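Local structure of tailspike protein (Siphovirus 9NA, 3RIQ) at residues T440-P445 / S454-A459; T458-V463 / I472-A477. The protein probably recognises the lipopolysaccharide of Salmonella as the phage's receptor and cleaves its O-antigen chains as an endorhamnosidase. All coordinates share one frame; numbering follows the deposited sequence.

Contact 1 (T440-P445 / S454-A459); sequences TLSMRP and SLVLTA
Met443 and Leu455 face each other across an antiparallel beta hairpin, strand 440-444 against strand 455-459, whose axes run 4.7 Å apart at 177°. On the buried face, which carries Leu441, Met443, Leu455 and Leu457, the sulfur makes the contact: Met443 SD reaches Leu455 CD2 at 4.0 Å and sits equally near CD1, so it rests against the fork of the leucine. Both side chains run off the sheet in the same direction, flank against flank. Leu441 and Leu457 meet closer to the backbone, CB to CB at 4.2 Å, and their branches then diverge toward other chains: Leu441 packs on Ile430 of both neighbouring subunits and Leu457 on Leu455 of the third. Residues 441-444 also pair in parallel with a strand of the second subunit, so the sheet continues across the trimer interface.

The face bearing Thr440, Ser442, Val456 and Thr458 is the more open one, each of the four being partly exposed, although single contacts there are close. Here Thr440 CG2, set anti to the carbonyl carbon, touches Thr458 OG1 at 3.6 Å and Val456 CG1 at 3.8 Å. Ser442 OG only grazes Val456 CG2.

Between the faces, Leu441 and Leu457 exchange two backbone hydrogen bonds, with Leu457 N to Leu441 O nearly straight at 172°. The ladder ends in a classic beta bulge, Ser454 and Leu455 both facing Met443. Met443 O therefore accepts two N-H groups, a bent bond from Ser454 N and a weak one from Leu455 N. Beyond the bulge, Ser454 lies against the Pro445 ring, with OG 3.7 Å from Pro445 CG. A water accepts from Ser454 OG at 2.8 Å and donates to Pro445 O.

Contact 2 (T458-V463 / I472-A477); sequences TADCQV and IVKLSA
Asp460 and Lys474 form a long salt bridge across the strand pair, with Lys474 NZ 3.5 Å from Asp460 OD1, weak as a direct hydrogen bond. A water tightens the link: it donates to Asp460 OD1 at 2.6 Å and accepts from Lys474 NZ at the same distance. The other carboxylate oxygen is engaged from within its own segment, where Gln462 NE2 donates to Asp460 OD2 at 2.8 Å. That donor stands above the carboxylate, 53° out of its plane, while OD2 lies in the plane of the glutamine amide. With both oxygens engaged, the rotation of the carboxylate is probably restrained, and the nearby ammonium would be expected to favour its ionised form.

With CG beside the backbone N (chi1 -68°), Gln462 sets that carbon 4.0 Å from Ile472 CD1; the bend at chi2 then turns the amide toward Asp460. Lys474 instead runs extended beyond CG, passing Thr458, whose CB lies 4.0 Å from Lys474 CB, before its amine reaches the aspartate.

Thr458, Asp460, Ile472 and Lys474 stand on one face of an antiparallel beta hairpin. Backbone bonds pair Thr458 with Lys474 and Asp460 with Ile472. The chain turns a corner at Gln462, which with Val463 faces Ala470 in a classic beta bulge.

Farther out, the side chain of Lys474 also touches Glu486 and Gln488 of strand 482-489. On the reverse face, Ala459 packs on Met443, and Val473 on Ser454, both partners belonging to the third subunit.

Overall arrangement
Contact 1 and contact 2 are successive hairpins of one antiparallel sheet, with centres about 11 Å apart. Strand 455-461 is common to both, with Thr458 and Ala459 in each; strands 438-444, 455-461 and 470-479 follow one another in the same order along the sequence and across the sheet. A probable hydrogen bond from Ser476 N to Val456 O, 3.1 Å, and packing of Leu475 CD1 on Leu455 CD2, 3.8 Å, join them directly. Both lie beyond the parallel coils of the right-handed beta-helix, their centres about 35 and 43 Å from the centre of the chain. Both also meet the two other subunits, placing this sheet in the trimer interface.

Contact 1 (T440-P445 / S454-A459)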
# COMPACT_ATOMS: atom_id res chain seq x y z
N THR A 440 32.99 -1.76 -4.22
CA THR A 440 33.18 -3.15 -4.59
C THR A 440 31.94 -3.86 -5.10
O THR A 440 30.82 -3.52 -4.72
CB THR A 440 33.70 -3.99 -3.39
OG1 THR A 440 32.89 -3.74 -2.24
CG2 THR A 440 35.18 -3.70 -3.08
N LEU A 441 32.16 -4.85 -5.97
CA LEU A 441 31.23 -5.96 -6.20
C LEU A 441 31.83 -7.20 -5.56
O LEU A 441 32.96 -7.60 -5.92
CB LEU A 441 31.06 -6.24 -7.71
CG LEU A 441 30.50 -7.66 -8.06
CD1 LEU A 441 29.06 -7.80 -7.65
CD2 LEU A 441 30.66 -7.95 -9.54
N SER A 442 31.11 -7.80 -4.60
CA SER A 442 31.57 -9.01 -3.94
C SER A 442 30.56 -10.12 -4.20
O SER A 442 29.34 -9.85 -4.20
CB SER A 442 31.73 -8.81 -2.43
OG SER A 442 32.53 -7.69 -2.14
N MET A 443 31.05 -11.34 -4.41
CA MET A 443 30.17 -12.50 -4.63
C MET A 443 30.55 -13.60 -3.66
O MET A 443 31.73 -13.97 -3.58
CB MET A 443 30.23 -13.00 -6.08
CG MET A 443 29.99 -11.86 -7.08
SD MET A 443 30.35 -12.14 -8.84
CE MET A 443 29.80 -13.74 -9.00
N ARG A 444 29.55 -14.05 -2.89
CA ARG A 444 29.76 -15.07 -1.83
C ARG A 444 28.86 -16.30 -2.08
O ARG A 444 27.83 -16.48 -1.41
CB ARG A 444 29.54 -14.46 -0.42
CG ARG A 444 29.97 -15.38 0.77
CD ARG A 444 29.89 -14.66 2.14
NE ARG A 444 28.51 -14.28 2.43
CZ ARG A 444 27.60 -15.11 2.97
NH1 ARG A 444 27.96 -16.34 3.36
NH2 ARG A 444 26.34 -14.68 3.11
N PRO A 445 29.25 -17.13 -3.07
CA PRO A 445 28.62 -18.47 -3.20
C PRO A 445 28.97 -19.38 -2.02
O PRO A 445 29.76 -18.99 -1.14
CB PRO A 445 29.19 -19.01 -4.48
CG PRO A 445 30.55 -18.36 -4.61
CD PRO A 445 30.36 -16.95 -4.02
N SER A 454 34.02 -15.18 -2.59
CA SER A 454 34.88 -15.90 -3.52
C SER A 454 35.44 -14.98 -4.62
O SER A 454 36.43 -15.30 -5.27
CB SER A 454 34.12 -17.08 -4.15
OG SER A 454 33.95 -18.15 -3.20
N LEU A 455 34.83 -13.81 -4.80
CA LEU A 455 35.25 -12.86 -5.83
C LEU A 455 35.06 -11.45 -5.30
O LEU A 455 33.99 -11.16 -4.75
CB LEU A 455 34.41 -13.06 -7.11
CG LEU A 455 34.67 -12.19 -8.35
CD1 LEU A 455 34.18 -12.92 -9.60
CD2 LEU A 455 34.04 -10.78 -8.24
N VAL A 456 36.06 -10.59 -5.46
CA VAL A 456 35.89 -9.16 -5.20
C VAL A 456 36.45 -8.36 -6.37
O VAL A 456 37.63 -8.55 -6.76
CB VAL A 456 36.63 -8.72 -3.91
CG1 VAL A 456 36.42 -7.23 -3.70
CG2 VAL A 456 36.15 -9.52 -2.68
N LEU A 457 35.61 -7.53 -6.97
CA LEU A 457 35.98 -6.58 -8.01
C LEU A 457 35.95 -5.17 -7.40
O LEU A 457 34.91 -4.76 -6.88
CB LEU A 457 34.98 -6.67 -9.17
CG LEU A 457 35.12 -5.70 -10.36
CD1 LEU A 457 36.39 -6.04 -11.20
CD2 LEU A 457 33.86 -5.70 -11.24
N THR A 458 37.06 -4.44 -7.47
CA THR A 458 37.18 -3.15 -6.77
C THR A 458 37.43 -2.02 -7.75
O THR A 458 38.27 -2.15 -8.67
CB THR A 458 38.37 -3.20 -5.77
OG1 THR A 458 38.21 -4.32 -4.89
CG2 THR A 458 38.46 -1.90 -4.97
N ALA A 459 36.71 -0.92 -7.57
CA ALA A 459 36.97 0.36 -8.24
C ALA A 459 37.55 1.26 -7.18
O ALA A 459 36.86 1.58 -6.21
CB ALA A 459 35.65 0.95 -8.71
O HOH W 1 32.27 -17.34 -1.05

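Contact 2 (T458-V463 / I472-A477)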
# COMPACT_ATOMS: atom_id res chain seq x y z
N THR A 458 37.06 -4.44 -7.47
CA THR A 458 37.18 -3.15 -6.77
C THR A 458 37.43 -2.02 -7.75
O THR A 458 38.27 -2.15 -8.67
CB THR A 458 38.37 -3.20 -5.77
OG1 THR A 458 38.21 -4.32 -4.89
CG2 THR A 458 38.46 -1.90 -4.97
N ALA A 459 36.71 -0.92 -7.57
CA ALA A 459 36.97 0.36 -8.24
C ALA A 459 37.55 1.26 -7.18
O ALA A 459 36.86 1.58 -6.21
CB ALA A 459 35.65 0.95 -8.71
N ASP A 460 38.81 1.68 -7.34
CA ASP A 460 39.46 2.47 -6.29
C ASP A 460 39.87 3.82 -6.85
O ASP A 460 40.82 3.90 -7.64
CB ASP A 460 40.67 1.69 -5.74
CG ASP A 460 41.37 2.41 -4.60
OD1 ASP A 460 42.00 1.70 -3.77
OD2 ASP A 460 41.31 3.65 -4.50
N CYS A 461 39.17 4.88 -6.45
CA CYS A 461 39.44 6.22 -6.98
C CYS A 461 40.61 6.85 -6.26
O CYS A 461 40.57 7.05 -5.05
CB CYS A 461 38.21 7.11 -6.84
SG CYS A 461 38.50 8.81 -7.47
N GLN A 462 41.66 7.13 -7.03
CA GLN A 462 42.89 7.72 -6.52
C GLN A 462 42.95 9.23 -6.66
O GLN A 462 43.61 9.91 -5.84
CB GLN A 462 44.11 7.09 -7.22
CG GLN A 462 44.31 5.65 -6.84
CD GLN A 462 44.69 5.50 -5.39
OE1 GLN A 462 45.76 5.93 -4.97
NE2 GLN A 462 43.79 4.91 -4.59
N VAL A 463 42.30 9.77 -7.69
CA VAL A 463 42.15 11.24 -7.85
C VAL A 463 40.66 11.51 -8.11
O VAL A 463 40.12 11.04 -9.12
CB VAL A 463 43.06 11.82 -8.97
CG1 VAL A 463 42.77 13.33 -9.18
CG2 VAL A 463 44.58 11.61 -8.64
N ILE A 472 42.32 2.84 -9.88
CA ILE A 472 42.89 1.51 -10.05
C ILE A 472 41.72 0.52 -10.04
O ILE A 472 40.79 0.67 -9.23
CB ILE A 472 43.88 1.17 -8.92
CG1 ILE A 472 45.00 2.22 -8.83
CG2 ILE A 472 44.50 -0.20 -9.15
CD1 ILE A 472 45.86 2.07 -7.56
N VAL A 473 41.72 -0.45 -10.97
CA VAL A 473 40.71 -1.53 -10.98
C VAL A 473 41.39 -2.81 -10.49
O VAL A 473 42.55 -3.08 -10.87
CB VAL A 473 40.16 -1.66 -12.41
CG1 VAL A 473 39.36 -2.99 -12.63
CG2 VAL A 473 39.30 -0.43 -12.74
N LYS A 474 40.71 -3.59 -9.68
CA LYS A 474 41.29 -4.80 -9.09
C LYS A 474 40.28 -5.92 -9.17
O LYS A 474 39.05 -5.67 -9.07
CB LYS A 474 41.67 -4.59 -7.63
CG LYS A 474 42.48 -3.35 -7.36
CD LYS A 474 42.55 -3.10 -5.86
CE LYS A 474 43.31 -1.82 -5.59
NZ LYS A 474 43.40 -1.47 -4.14
N LEU A 475 40.76 -7.16 -9.28
CA LEU A 475 39.89 -8.34 -9.26
C LEU A 475 40.67 -9.48 -8.63
O LEU A 475 41.81 -9.74 -9.04
CB LEU A 475 39.44 -8.71 -10.68
CG LEU A 475 38.59 -9.98 -10.86
CD1 LEU A 475 37.26 -9.89 -10.07
CD2 LEU A 475 38.32 -10.31 -12.36
N SER A 476 40.09 -10.15 -7.62
CA SER A 476 40.84 -11.19 -6.90
C SER A 476 39.97 -12.37 -6.48
O SER A 476 38.74 -12.22 -6.26
CB SER A 476 41.55 -10.61 -5.64
OG SER A 476 40.55 -10.18 -4.69
N ALA A 477 40.61 -13.53 -6.42
CA ALA A 477 40.04 -14.75 -5.86
C ALA A 477 40.45 -14.88 -4.38
O ALA A 477 40.95 -13.92 -3.79
CB ALA A 477 40.52 -15.99 -6.66
O HOH W 2 41.19 -0.70 -3.04